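Local coordinates for protein alpha-galactosidase (Lactobacillus brevis, PDB 3MI6) that probably hydrolyses terminal, non-reducing alpha-D-galactose residues of alpha-D-galactosides, as a member of glycoside hydrolase family 36, at residues 701-704 with 705-708; 305-308 with 309-313; 668-671 with 672-675; 557-560 with 561-565. One frame throughout, in Å; residues are numbered along the deposited sequence.

How the interactions relate
Interaction 4 is the middle member of a chain of three. Its helix 553-566 meets interaction 2 where S309 OG hydrogen-bonds to Y565 O (2.7 Å), and meets interaction 3 where L557 CD2 packs on Y669 CB (3.7 Å). It therefore ties the barrel both to helix 305-319 and to the C-terminal sheet. Interactions 1 and 3 share that sheet, yet their centres are about 25 Å apart and they do not touch; interaction 1 lies farthest out, at a subunit interface. Of the four, only interaction 4 comes near the predicted active site: the side chain of I559 is about 8 Å from that of D549, the probable proton donor, and about 9 Å from that of W200.

Interaction 1: 701-704 with 705-708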
ATOM      1  N   THR D 701      37.596  15.879  11.623  1.00 39.16           N
ATOM      2  CA  THR D 701      36.984  16.914  10.819  1.00 36.74           C
ATOM      3  C   THR D 701      36.288  16.286   9.600  1.00 34.81           C
ATOM      4  O   THR D 701      36.791  15.348   8.988  1.00 33.11           O
ATOM      5  CB  THR D 701      38.007  18.032  10.472  1.00 39.30           C
ATOM      6  OG1 THR D 701      38.515  17.863   9.146  1.00 38.86           O
ATOM      7  CG2 THR D 701      39.162  18.003  11.467  1.00 40.94           C
ATOM      8  N   TYR D 702      35.100  16.791   9.287  1.00 35.31           N
ATOM      9  CA  TYR D 702      34.268  16.203   8.256  1.00 34.68           C
ATOM     10  C   TYR D 702      33.874  17.262   7.226  1.00 36.90           C
ATOM     11  O   TYR D 702      33.519  18.390   7.579  1.00 36.53           O
ATOM     12  CB  TYR D 702      33.006  15.598   8.882  1.00 33.32           C
ATOM     13  CG  TYR D 702      33.263  14.559   9.943  1.00 33.15           C
ATOM     14  CD1 TYR D 702      33.254  14.896  11.284  1.00 31.71           C
ATOM     15  CD2 TYR D 702      33.518  13.235   9.607  1.00 35.00           C
ATOM     16  CE1 TYR D 702      33.495  13.956  12.267  1.00 33.11           C
ATOM     17  CE2 TYR D 702      33.755  12.282  10.584  1.00 32.97           C
ATOM     18  CZ  TYR D 702      33.741  12.650  11.914  1.00 35.04           C
ATOM     19  OH  TYR D 702      33.981  11.716  12.896  1.00 34.98           O
ATOM     20  N   TYR D 703      33.930  16.901   5.951  1.00 35.43           N
ATOM     21  CA  TYR D 703      33.322  17.744   4.925  1.00 37.38           C
ATOM     22  C   TYR D 703      31.797  17.621   4.942  1.00 37.87           C
ATOM     23  O   TYR D 703      31.235  16.545   5.196  1.00 35.65           O
ATOM     24  CB  TYR D 703      33.878  17.416   3.537  1.00 36.70           C
ATOM     25  CG  TYR D 703      35.218  18.055   3.277  1.00 39.73           C
ATOM     26  CD1 TYR D 703      36.401  17.461   3.710  1.00 39.05           C
ATOM     27  CD2 TYR D 703      35.305  19.267   2.616  1.00 42.51           C
ATOM     28  CE1 TYR D 703      37.626  18.060   3.477  1.00 38.07           C
ATOM     29  CE2 TYR D 703      36.531  19.872   2.386  1.00 42.97           C
ATOM     30  CZ  TYR D 703      37.678  19.265   2.812  1.00 41.17           C
ATOM     31  OH  TYR D 703      38.870  19.887   2.559  1.00 48.55           O
ATOM     32  N   GLY D 704      31.133  18.737   4.675  1.00 35.34           N
ATOM     33  CA  GLY D 704      29.695  18.758   4.599  1.00 30.11           C
ATOM     34  C   GLY D 704      29.162  17.554   3.858  1.00 35.11           C
ATOM     35  O   GLY D 704      28.185  16.952   4.299  1.00 34.85           O
ATOM     36  N   ASP D 705      29.789  17.178   2.743  1.00 33.81           N
ATOM     37  CA  ASP D 705      29.242  16.075   1.957  1.00 32.10           C
ATOM     38  C   ASP D 705      29.423  14.680   2.570  1.00 32.81           C
ATOM     39  O   ASP D 705      28.660  13.761   2.254  1.00 31.37           O
ATOM     40  CB  ASP D 705      29.651  16.127   0.474  1.00 34.24           C
ATOM     41  CG  ASP D 705      31.154  16.019   0.247  1.00 37.17           C
ATOM     42  OD1 ASP D 705      31.948  15.911   1.208  1.00 37.39           O
ATOM     43  OD2 ASP D 705      31.543  16.045  -0.937  1.00 39.46           O
ATOM     44  N   GLU D 706      30.409  14.523   3.454  1.00 34.81           N
ATOM     45  CA  GLU D 706      30.549  13.270   4.199  1.00 34.61           C
ATOM     46  C   GLU D 706      29.331  13.165   5.097  1.00 33.22           C
ATOM     47  O   GLU D 706      28.657  12.146   5.120  1.00 31.25           O
ATOM     48  CB  GLU D 706      31.809  13.253   5.068  1.00 33.24           C
ATOM     49  CG  GLU D 706      33.138  13.122   4.320  1.00 38.38           C
ATOM     50  CD  GLU D 706      34.353  13.465   5.201  1.00 40.74           C
ATOM     51  OE1 GLU D 706      34.686  12.696   6.147  1.00 43.06           O
ATOM     52  OE2 GLU D 706      34.979  14.513   4.942  1.00 38.35           O
ATOM     53  N   LEU D 707      29.042  14.246   5.815  1.00 31.68           N
ATOM     54  CA  LEU D 707      28.011  14.221   6.830  1.00 29.48           C
ATOM     55  C   LEU D 707      26.616  14.094   6.242  1.00 32.18           C
ATOM     56  O   LEU D 707      25.697  13.645   6.924  1.00 33.03           O
ATOM     57  CB  LEU D 707      28.105  15.459   7.695  1.00 28.85           C
ATOM     58  CG  LEU D 707      29.413  15.514   8.471  1.00 32.99           C
ATOM     59  CD1 LEU D 707      29.492  16.835   9.234  1.00 29.88           C
ATOM     60  CD2 LEU D 707      29.534  14.301   9.406  1.00 28.25           C
HETATM   61  N   MSE D 708      26.473  14.454   4.969  1.00 31.51           N
HETATM   62  CA  MSE D 708      25.175  14.466   4.300  1.00 31.38           C
HETATM   63  C   MSE D 708      24.891  13.264   3.401  1.00 32.06           C
HETATM   64  O   MSE D 708      23.739  12.908   3.204  1.00 32.80           O
HETATM   65  CB  MSE D 708      25.030  15.734   3.459  1.00 32.32           C
HETATM   66  CG  MSE D 708      24.680  16.970   4.258  1.00 33.79           C
HETATM   67 SE   MSE D 708      24.273  18.496   3.092  1.00 53.52          SE
HETATM   68  CE  MSE D 708      26.049  18.800   2.296  1.00 34.94           C
TER
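The carboxylate of E706 turns back on the backbone of Y703, whose N donates to E706 OE2 at 2.8 Å along a nearly straight line (168°), meeting the oxygen from above the carboxylate plane. The same OE2 accepts a hydrogen bond from Q43 NE2 of the second subunit, so two donors grip it. Next to it, D705 OD1 is hydrogen-bonded to H41 of the second subunit, whose ring stacks on Y703. L707 N bonds to Y703 O at 3.2 Å, and E706 N adds a weak bond to that carbonyl; M708 N reaches G704 O, also weakly. Y703 is the N-cap of helix 704-710, and the return of E706 to the cap residue's amide is the side-chain-to-backbone half of a capping box, set where the edge strand 702-703 of the C-terminal antiparallel sheet passes into the helix. The negative charge is likely to be welcome at this amino-terminal end. With CG anti to the carbonyl carbon (chi1 -72°) and the chain extended beyond it, the E706 carboxylate lies back over the strand. There OE2 meets the edge of the Y703 ring in its plane, 3.5 Å from CD1, while OE1 lies at the edge of the Y702 ring, 3.7 Å from CD2. An alanine in place of E706 would remove the carboxylate and would probably leave the Y703 amide and Q43 of the second subunit without their acceptor. Beyond the glutamate, L707 crosses Y702 at about a right angle, its CG 3.6 Å from Y702 CB and its CD2 3.8 Å from Y702 CG.

Interaction 2: 305-308 with 309-313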
HETATM    1  N   MSE D 305       9.123  19.161   0.711  1.00 31.39           N
HETATM    2  CA  MSE D 305       8.361  19.837   1.770  1.00 32.30           C
HETATM    3  C   MSE D 305       9.180  20.682   2.756  1.00 31.68           C
HETATM    4  O   MSE D 305       8.678  21.683   3.288  1.00 30.60           O
HETATM    5  CB  MSE D 305       7.455  18.852   2.507  1.00 31.50           C
HETATM    6  CG  MSE D 305       6.444  18.181   1.590  1.00 34.87           C
HETATM    7 SE   MSE D 305       5.235  16.911   2.461  1.00 51.96          SE
HETATM    8  CE  MSE D 305       6.422  15.395   2.808  1.00 29.64           C
ATOM      9  N   ASN D 306      10.427  20.299   3.005  1.00 31.02           N
ATOM     10  CA  ASN D 306      11.264  21.136   3.846  1.00 28.89           C
ATOM     11  C   ASN D 306      11.334  22.509   3.202  1.00 31.24           C
ATOM     12  O   ASN D 306      11.147  23.546   3.879  1.00 30.35           O
ATOM     13  CB  ASN D 306      12.661  20.552   4.011  1.00 28.61           C
ATOM     14  CG  ASN D 306      12.794  19.638   5.246  1.00 30.00           C
ATOM     15  OD1 ASN D 306      12.302  19.936   6.343  1.00 29.96           O
ATOM     16  ND2 ASN D 306      13.495  18.535   5.066  1.00 29.75           N
ATOM     17  N   GLN D 307      11.573  22.508   1.884  1.00 29.28           N
ATOM     18  CA  GLN D 307      11.707  23.741   1.121  1.00 26.90           C
ATOM     19  C   GLN D 307      10.417  24.546   1.200  1.00 30.55           C
ATOM     20  O   GLN D 307      10.444  25.754   1.432  1.00 31.07           O
ATOM     21  CB  GLN D 307      12.104  23.457  -0.327  1.00 28.85           C
ATOM     22  CG  GLN D 307      12.172  24.701  -1.229  1.00 31.28           C
ATOM     23  CD  GLN D 307      13.165  25.774  -0.749  1.00 35.38           C
ATOM     24  OE1 GLN D 307      12.862  26.987  -0.773  1.00 36.61           O
ATOM     25  NE2 GLN D 307      14.350  25.337  -0.314  1.00 30.48           N
ATOM     26  N   LEU D 308       9.282  23.867   1.054  1.00 30.33           N
ATOM     27  CA  LEU D 308       7.995  24.522   1.199  1.00 28.19           C
ATOM     28  C   LEU D 308       7.833  25.166   2.571  1.00 30.85           C
ATOM     29  O   LEU D 308       7.401  26.308   2.667  1.00 32.06           O
ATOM     30  CB  LEU D 308       6.858  23.545   0.938  1.00 28.38           C
ATOM     31  CG  LEU D 308       5.469  24.177   0.949  1.00 27.22           C
ATOM     32  CD1 LEU D 308       5.242  25.007  -0.306  1.00 28.75           C
ATOM     33  CD2 LEU D 308       4.431  23.092   1.052  1.00 28.91           C
ATOM     34  N   SER D 309       8.168  24.458   3.645  1.00 28.94           N
ATOM     35  CA  SER D 309       8.001  25.076   4.954  1.00 29.11           C
ATOM     36  C   SER D 309       8.966  26.229   5.119  1.00 29.61           C
ATOM     37  O   SER D 309       8.627  27.264   5.656  1.00 28.38           O
ATOM     38  CB  SER D 309       8.214  24.078   6.088  1.00 30.55           C
ATOM     39  OG  SER D 309       7.178  23.118   6.102  1.00 31.84           O
ATOM     40  N   GLN D 310      10.187  26.041   4.646  1.00 33.48           N
ATOM     41  CA  GLN D 310      11.222  27.050   4.833  1.00 32.08           C
ATOM     42  C   GLN D 310      10.866  28.411   4.212  1.00 31.49           C
ATOM     43  O   GLN D 310      10.968  29.436   4.887  1.00 33.41           O
ATOM     44  CB  GLN D 310      12.578  26.508   4.364  1.00 30.23           C
ATOM     45  CG  GLN D 310      13.070  25.400   5.257  1.00 29.87           C
ATOM     46  CD  GLN D 310      14.224  24.601   4.675  1.00 32.49           C
ATOM     47  OE1 GLN D 310      14.838  23.796   5.379  1.00 31.30           O
ATOM     48  NE2 GLN D 310      14.519  24.808   3.387  1.00 33.18           N
ATOM     49  N   GLN D 311      10.428  28.411   2.952  1.00 30.05           N
ATOM     50  CA  GLN D 311      10.100  29.647   2.249  1.00 28.60           C
ATOM     51  C   GLN D 311       8.861  30.269   2.852  1.00 32.07           C
ATOM     52  O   GLN D 311       8.890  31.420   3.261  1.00 36.71           O
ATOM     53  CB  GLN D 311       9.923  29.419   0.744  1.00 28.77           C
ATOM     54  CG  GLN D 311       8.755  28.516   0.319  1.00 27.64           C
ATOM     55  CD  GLN D 311       8.946  27.969  -1.091  1.00 30.36           C
ATOM     56  OE1 GLN D 311      10.079  27.765  -1.534  1.00 32.51           O
ATOM     57  NE2 GLN D 311       7.855  27.740  -1.800  1.00 27.60           N
HETATM   58  N   MSE D 312       7.770  29.517   2.929  1.00 29.88           N
HETATM   59  CA  MSE D 312       6.604  30.014   3.631  1.00 30.44           C
HETATM   60  C   MSE D 312       6.967  30.623   4.980  1.00 32.75           C
HETATM   61  O   MSE D 312       6.377  31.626   5.374  1.00 35.28           O
HETATM   62  CB  MSE D 312       5.553  28.934   3.786  1.00 31.12           C
HETATM   63  CG  MSE D 312       4.645  28.853   2.581  1.00 33.53           C
HETATM   64 SE   MSE D 312       3.567  27.245   2.512  1.00 47.48          SE
HETATM   65  CE  MSE D 312       1.850  28.010   1.994  1.00 34.24           C
ATOM     66  N   ALA D 313       7.958  30.057   5.663  1.00 30.43           N
ATOM     67  CA  ALA D 313       8.361  30.577   6.965  1.00 31.37           C
ATOM     68  C   ALA D 313       9.163  31.855   6.844  1.00 32.59           C
ATOM     69  O   ALA D 313       9.063  32.731   7.692  1.00 34.88           O
ATOM     70  CB  ALA D 313       9.136  29.544   7.756  1.00 31.53           C
TER
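M312, modelled as selenomethionine, packs back on L308, one turn earlier in the same helix. Its CB rests 3.4 Å from L308 O, the carbonyl that also accepts the M312 backbone N at 3.2 Å. CG stays near that oxygen, at 3.8 Å. The selenium stays about as near to L308 O, at 3.9 Å, and also reaches the leucine side chain, M312 SE lying 3.9 Å from L308 CG and 4.0 Å from L308 CD1. The two side chains lie alongside, pointing the same way; L308 CG, anti to the backbone N (chi1 -175°), puts the branched end of the leucine beside the selenium. This is i to i+4 packing on the first turns of an alpha helix, where S309, Q310 and Q311 bond through their N atoms to the carbonyls of M305, N306 and Q307. One residue earlier, Q311 CG lies 3.4 Å from Q307 O and 3.5 Å from L308 O, and Q311 NE2 is hydrogen-bonded to S299 OG and Y300 O. Helix 305-319 lies against strand 290-301, touched by L308 and M312 at S299; Q310 leans on strand 637-640, and M305 and L308 reach M234 of strand 233-236.

Interaction 3: 668-671 with 672-675; sequences RYQL and LNHP
The side chain of Q670 reaches forward to L672 O and ends beside N673, at the point where strand 663-670 of the C-terminal antiparallel sheet runs out into a loop. The side chains of Q670 and N673 cross obliquely, and their amide planes are 55° apart, so the two flat groups are tilted against each other and do not stack. Both side chains leave the backbone in the same sense, CG opposite the main-chain N (chi1 -173° in Q670), and the glutamine is extended beyond CG, which carries its end past L671 to the loop. The kink that makes this possible lies at L671, the one residue of 668-675 with a negative psi (-50°); the chain on both sides of it is extended. L672 O comes within 3.4 Å of Q670 CG and 3.3 Å of Q670 CD. The two leucines at the bend lead elsewhere. L671 turns its end away from the loop, toward A554 and L557 of helix 553-566, whereas L672 folds its CD1 against the preceding peptide and packs on N650, and on R586 of the third subunit. N673 is held chiefly by partners outside the turn: its backbone N bonds to D726, and its ND2 to I717 O and to M584 O of the third subunit. With H674 bonded to E555 of that subunit, the loop takes part in the subunit interface. At the bend itself, L672 CD1 lies 3.4 Å from L671 O and 3.5 Å from L671 C.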
ATOM      1  N   ARG D 668      18.435  13.809  17.445  1.00 27.10           N
ATOM      2  CA  ARG D 668      17.755  12.555  17.175  1.00 26.50           C
ATOM      3  C   ARG D 668      17.126  12.071  18.482  1.00 29.42           C
ATOM      4  O   ARG D 668      17.795  11.960  19.504  1.00 30.73           O
ATOM      5  CB  ARG D 668      18.755  11.534  16.672  1.00 25.92           C
ATOM      6  CG  ARG D 668      18.192  10.229  16.248  1.00 24.31           C
ATOM      7  CD  ARG D 668      19.333   9.360  15.739  1.00 26.70           C
ATOM      8  NE  ARG D 668      18.884   8.085  15.191  1.00 28.16           N
ATOM      9  CZ  ARG D 668      18.829   6.949  15.885  1.00 30.31           C
ATOM     10  NH1 ARG D 668      19.195   6.924  17.158  1.00 31.23           N
ATOM     11  NH2 ARG D 668      18.396   5.839  15.304  1.00 31.08           N
ATOM     12  N   TYR D 669      15.831  11.798  18.449  1.00 28.98           N
ATOM     13  CA  TYR D 669      15.123  11.278  19.602  1.00 29.03           C
ATOM     14  C   TYR D 669      14.601   9.896  19.258  1.00 28.88           C
ATOM     15  O   TYR D 669      13.968   9.711  18.230  1.00 30.40           O
ATOM     16  CB  TYR D 669      13.941  12.193  19.966  1.00 31.62           C
ATOM     17  CG  TYR D 669      14.269  13.670  19.956  1.00 30.00           C
ATOM     18  CD1 TYR D 669      14.594  14.321  21.124  1.00 30.55           C
ATOM     19  CD2 TYR D 669      14.279  14.400  18.772  1.00 29.53           C
ATOM     20  CE1 TYR D 669      14.911  15.653  21.126  1.00 31.03           C
ATOM     21  CE2 TYR D 669      14.593  15.737  18.763  1.00 27.45           C
ATOM     22  CZ  TYR D 669      14.905  16.362  19.946  1.00 30.04           C
ATOM     23  OH  TYR D 669      15.222  17.708  19.983  1.00 32.16           O
ATOM     24  N   GLN D 670      14.867   8.917  20.109  1.00 31.95           N
ATOM     25  CA  GLN D 670      14.276   7.607  19.913  1.00 32.13           C
ATOM     26  C   GLN D 670      13.304   7.391  21.051  1.00 33.30           C
ATOM     27  O   GLN D 670      13.639   7.664  22.217  1.00 31.34           O
ATOM     28  CB  GLN D 670      15.342   6.523  19.892  1.00 29.58           C
ATOM     29  CG  GLN D 670      14.824   5.142  19.525  1.00 35.17           C
ATOM     30  CD  GLN D 670      15.926   4.066  19.571  1.00 42.05           C
ATOM     31  OE1 GLN D 670      16.560   3.859  20.619  1.00 40.25           O
ATOM     32  NE2 GLN D 670      16.159   3.388  18.430  1.00 35.70           N
ATOM     33  N   LEU D 671      12.100   6.922  20.730  1.00 32.38           N
ATOM     34  CA  LEU D 671      11.106   6.738  21.779  1.00 35.04           C
ATOM     35  C   LEU D 671      11.352   5.466  22.609  1.00 37.32           C
ATOM     36  O   LEU D 671      11.375   5.508  23.844  1.00 36.51           O
ATOM     37  CB  LEU D 671       9.696   6.757  21.210  1.00 33.00           C
ATOM     38  CG  LEU D 671       9.257   8.049  20.515  1.00 36.23           C
ATOM     39  CD1 LEU D 671       7.830   7.902  19.982  1.00 34.84           C
ATOM     40  CD2 LEU D 671       9.360   9.240  21.448  1.00 31.73           C
ATOM     41  N   LEU D 672      11.551   4.342  21.931  1.00 33.81           N
ATOM     42  CA  LEU D 672      11.672   3.068  22.610  1.00 33.40           C
ATOM     43  C   LEU D 672      13.040   2.523  22.287  1.00 37.95           C
ATOM     44  O   LEU D 672      13.446   2.522  21.128  1.00 42.22           O
ATOM     45  CB  LEU D 672      10.597   2.111  22.091  1.00 35.83           C
ATOM     46  CG  LEU D 672       9.361   1.874  22.972  1.00 36.54           C
ATOM     47  CD1 LEU D 672       8.986   3.107  23.804  1.00 35.11           C
ATOM     48  CD2 LEU D 672       8.186   1.374  22.149  1.00 30.04           C
ATOM     49  N   ASN D 673      13.780   2.080  23.289  1.00 37.57           N
ATOM     50  CA  ASN D 673      15.087   1.509  23.015  1.00 33.05           C
ATOM     51  C   ASN D 673      14.931   0.033  22.651  1.00 34.91           C
ATOM     52  O   ASN D 673      14.098  -0.656  23.226  1.00 36.11           O
ATOM     53  CB  ASN D 673      16.003   1.688  24.216  1.00 32.30           C
ATOM     54  CG  ASN D 673      17.453   1.545  23.855  1.00 36.29           C
ATOM     55  OD1 ASN D 673      17.891   2.062  22.830  1.00 37.86           O
ATOM     56  ND2 ASN D 673      18.218   0.843  24.690  1.00 34.91           N
ATOM     57  N   HIS D 674      15.705  -0.451  21.682  1.00 35.06           N
ATOM     58  CA  HIS D 674      15.676  -1.869  21.328  1.00 30.83           C
ATOM     59  C   HIS D 674      17.056  -2.498  21.404  1.00 32.37           C
ATOM     60  O   HIS D 674      18.060  -1.839  21.117  1.00 30.38           O
ATOM     61  CB  HIS D 674      15.065  -2.065  19.955  1.00 32.32           C
ATOM     62  CG  HIS D 674      13.639  -1.618  19.871  1.00 36.36           C
ATOM     63  ND1 HIS D 674      12.640  -2.168  20.647  1.00 37.02           N
ATOM     64  CD2 HIS D 674      13.042  -0.674  19.105  1.00 36.64           C
ATOM     65  CE1 HIS D 674      11.489  -1.586  20.362  1.00 37.39           C
ATOM     66  NE2 HIS D 674      11.706  -0.673  19.430  1.00 39.19           N
ATOM     67  N   PRO D 675      17.116  -3.784  21.797  1.00 32.91           N
ATOM     68  CA  PRO D 675      18.397  -4.434  22.088  1.00 28.97           C
ATOM     69  C   PRO D 675      19.028  -4.961  20.824  1.00 29.95           C
ATOM     70  O   PRO D 675      18.308  -5.180  19.849  1.00 32.30           O
ATOM     71  CB  PRO D 675      17.985  -5.598  22.974  1.00 28.94           C
ATOM     72  CG  PRO D 675      16.665  -6.000  22.416  1.00 32.92           C
ATOM     73  CD  PRO D 675      15.994  -4.730  21.902  1.00 32.82           C
TER

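Interaction 4: 557-560 with 561-565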
ATOM      1  N   LEU D 557       7.293  15.938  20.578  1.00 28.32           N
ATOM      2  CA  LEU D 557       7.932  15.496  19.356  1.00 28.68           C
ATOM      3  C   LEU D 557       6.899  15.435  18.236  1.00 30.59           C
ATOM      4  O   LEU D 557       7.040  16.101  17.204  1.00 30.95           O
ATOM      5  CB  LEU D 557       8.544  14.116  19.558  1.00 31.75           C
ATOM      6  CG  LEU D 557      10.062  13.934  19.617  1.00 32.60           C
ATOM      7  CD1 LEU D 557      10.798  15.268  19.707  1.00 30.14           C
ATOM      8  CD2 LEU D 557      10.436  12.986  20.771  1.00 31.56           C
ATOM      9  N   LEU D 558       5.848  14.645  18.425  1.00 28.61           N
ATOM     10  CA  LEU D 558       4.842  14.545  17.377  1.00 26.13           C
ATOM     11  C   LEU D 558       4.200  15.901  17.070  1.00 28.08           C
ATOM     12  O   LEU D 558       4.120  16.293  15.909  1.00 29.39           O
ATOM     13  CB  LEU D 558       3.811  13.472  17.703  1.00 26.81           C
ATOM     14  CG  LEU D 558       4.232  12.018  17.447  1.00 25.51           C
ATOM     15  CD1 LEU D 558       5.484  11.648  18.213  1.00 27.30           C
ATOM     16  CD2 LEU D 558       3.132  11.067  17.792  1.00 26.01           C
ATOM     17  N   ILE D 559       3.786  16.633  18.106  1.00 30.84           N
ATOM     18  CA  ILE D 559       3.070  17.895  17.924  1.00 28.74           C
ATOM     19  C   ILE D 559       3.915  18.955  17.213  1.00 29.12           C
ATOM     20  O   ILE D 559       3.443  19.629  16.296  1.00 28.33           O
ATOM     21  CB  ILE D 559       2.532  18.441  19.256  1.00 27.56           C
ATOM     22  CG1 ILE D 559       1.512  17.464  19.841  1.00 29.83           C
ATOM     23  CG2 ILE D 559       1.839  19.756  19.028  1.00 27.75           C
ATOM     24  CD1 ILE D 559       1.097  17.723  21.274  1.00 26.32           C
ATOM     25  N   GLN D 560       5.173  19.082  17.624  1.00 28.29           N
ATOM     26  CA  GLN D 560       6.093  20.033  17.001  1.00 28.69           C
ATOM     27  C   GLN D 560       6.500  19.639  15.567  1.00 29.95           C
ATOM     28  O   GLN D 560       6.538  20.478  14.652  1.00 27.80           O
ATOM     29  CB  GLN D 560       7.303  20.264  17.900  1.00 25.21           C
ATOM     30  CG  GLN D 560       6.908  20.925  19.217  1.00 29.08           C
ATOM     31  CD  GLN D 560       8.074  21.097  20.189  1.00 31.05           C
ATOM     32  OE1 GLN D 560       7.885  21.111  21.412  1.00 31.09           O
ATOM     33  NE2 GLN D 560       9.281  21.233  19.648  1.00 29.06           N
ATOM     34  N   PHE D 561       6.783  18.359  15.368  1.00 29.22           N
ATOM     35  CA  PHE D 561       7.109  17.891  14.043  1.00 27.70           C
ATOM     36  C   PHE D 561       5.999  18.308  13.084  1.00 29.42           C
ATOM     37  O   PHE D 561       6.267  18.902  12.045  1.00 30.31           O
ATOM     38  CB  PHE D 561       7.266  16.380  14.032  1.00 28.86           C
ATOM     39  CG  PHE D 561       8.136  15.878  12.920  1.00 30.76           C
ATOM     40  CD1 PHE D 561       7.582  15.468  11.725  1.00 28.82           C
ATOM     41  CD2 PHE D 561       9.515  15.818  13.072  1.00 28.24           C
ATOM     42  CE1 PHE D 561       8.385  15.005  10.716  1.00 28.47           C
ATOM     43  CE2 PHE D 561      10.305  15.361  12.066  1.00 27.43           C
ATOM     44  CZ  PHE D 561       9.741  14.955  10.887  1.00 27.46           C
ATOM     45  N   GLY D 562       4.754  17.999  13.433  1.00 27.94           N
ATOM     46  CA  GLY D 562       3.629  18.350  12.589  1.00 28.84           C
ATOM     47  C   GLY D 562       3.457  19.854  12.432  1.00 29.80           C
ATOM     48  O   GLY D 562       3.259  20.357  11.324  1.00 31.22           O
ATOM     49  N   THR D 563       3.544  20.587  13.534  1.00 27.73           N
ATOM     50  CA  THR D 563       3.375  22.026  13.455  1.00 29.63           C
ATOM     51  C   THR D 563       4.375  22.663  12.474  1.00 30.72           C
ATOM     52  O   THR D 563       4.012  23.575  11.721  1.00 31.12           O
ATOM     53  CB  THR D 563       3.431  22.680  14.856  1.00 31.31           C
ATOM     54  OG1 THR D 563       2.399  22.116  15.677  1.00 32.12           O
ATOM     55  CG2 THR D 563       3.225  24.185  14.763  1.00 29.04           C
ATOM     56  N   SER D 564       5.613  22.167  12.455  1.00 29.34           N
ATOM     57  CA  SER D 564       6.668  22.742  11.605  1.00 28.41           C
ATOM     58  C   SER D 564       6.378  22.760  10.097  1.00 28.76           C
ATOM     59  O   SER D 564       6.926  23.590   9.370  1.00 29.64           O
ATOM     60  CB  SER D 564       8.013  22.063  11.863  1.00 26.69           C
ATOM     61  OG  SER D 564       7.974  20.700  11.488  1.00 28.17           O
ATOM     62  N   TYR D 565       5.526  21.858   9.624  1.00 28.43           N
ATOM     63  CA  TYR D 565       5.130  21.874   8.219  1.00 27.51           C
ATOM     64  C   TYR D 565       4.486  23.219   7.889  1.00 29.95           C
ATOM     65  O   TYR D 565       4.648  23.765   6.790  1.00 30.00           O
ATOM     66  CB  TYR D 565       4.185  20.715   7.902  1.00 26.15           C
ATOM     67  CG  TYR D 565       4.899  19.387   7.792  1.00 28.50           C
ATOM     68  CD1 TYR D 565       4.998  18.526   8.885  1.00 29.36           C
ATOM     69  CD2 TYR D 565       5.492  18.982   6.585  1.00 31.35           C
ATOM     70  CE1 TYR D 565       5.686  17.280   8.779  1.00 29.41           C
ATOM     71  CE2 TYR D 565       6.170  17.751   6.469  1.00 29.58           C
ATOM     72  CZ  TYR D 565       6.271  16.907   7.574  1.00 28.93           C
ATOM     73  OH  TYR D 565       6.936  15.696   7.462  1.00 29.69           O
TER
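I559 and T563 stand one turn apart on helix 553-566, the helix of the beta-alpha-beta unit that links strands 544-546 and 572-576 in the TIM barrel. The I559 side chain is about 8 Å from that of D549, the predicted proton donor. The side chains of I559 and T563 lie alongside, pointing the same way, with I559 CG2 4.1 Å from T563 OG1. I559 O is doubly used: T563 N bonds to it at 2.9 Å and T563 OG1 at 2.8 Å, the two arriving from opposite faces of the carbonyl plane. OG1 is folded back beside its own backbone N (chi1 -59°), which puts the hydroxyl above that plane. R204 NE also donates to the hydroxyl. A valine in place of T563 would lack the hydroxyl and would probably leave R204 without this acceptor and I559 O with the helical amide alone. Regular i to i+4 bonds run alongside, from F561 N to L557 O, G562 N to L558 O, and S564 N to Q560 O. F561 CB lies 3.2 Å from L557 O, while its ring leads away to S643 and P644. Further along, S564 OG bonds back to F561 O and also takes R640 NH1. Q560 and T563 pack on strand 572-576, L558 and Y565 on strand 205-210, and F561 and S564 on strand 637-640, while Y565 O accepts from S309 OG of helix 305-319.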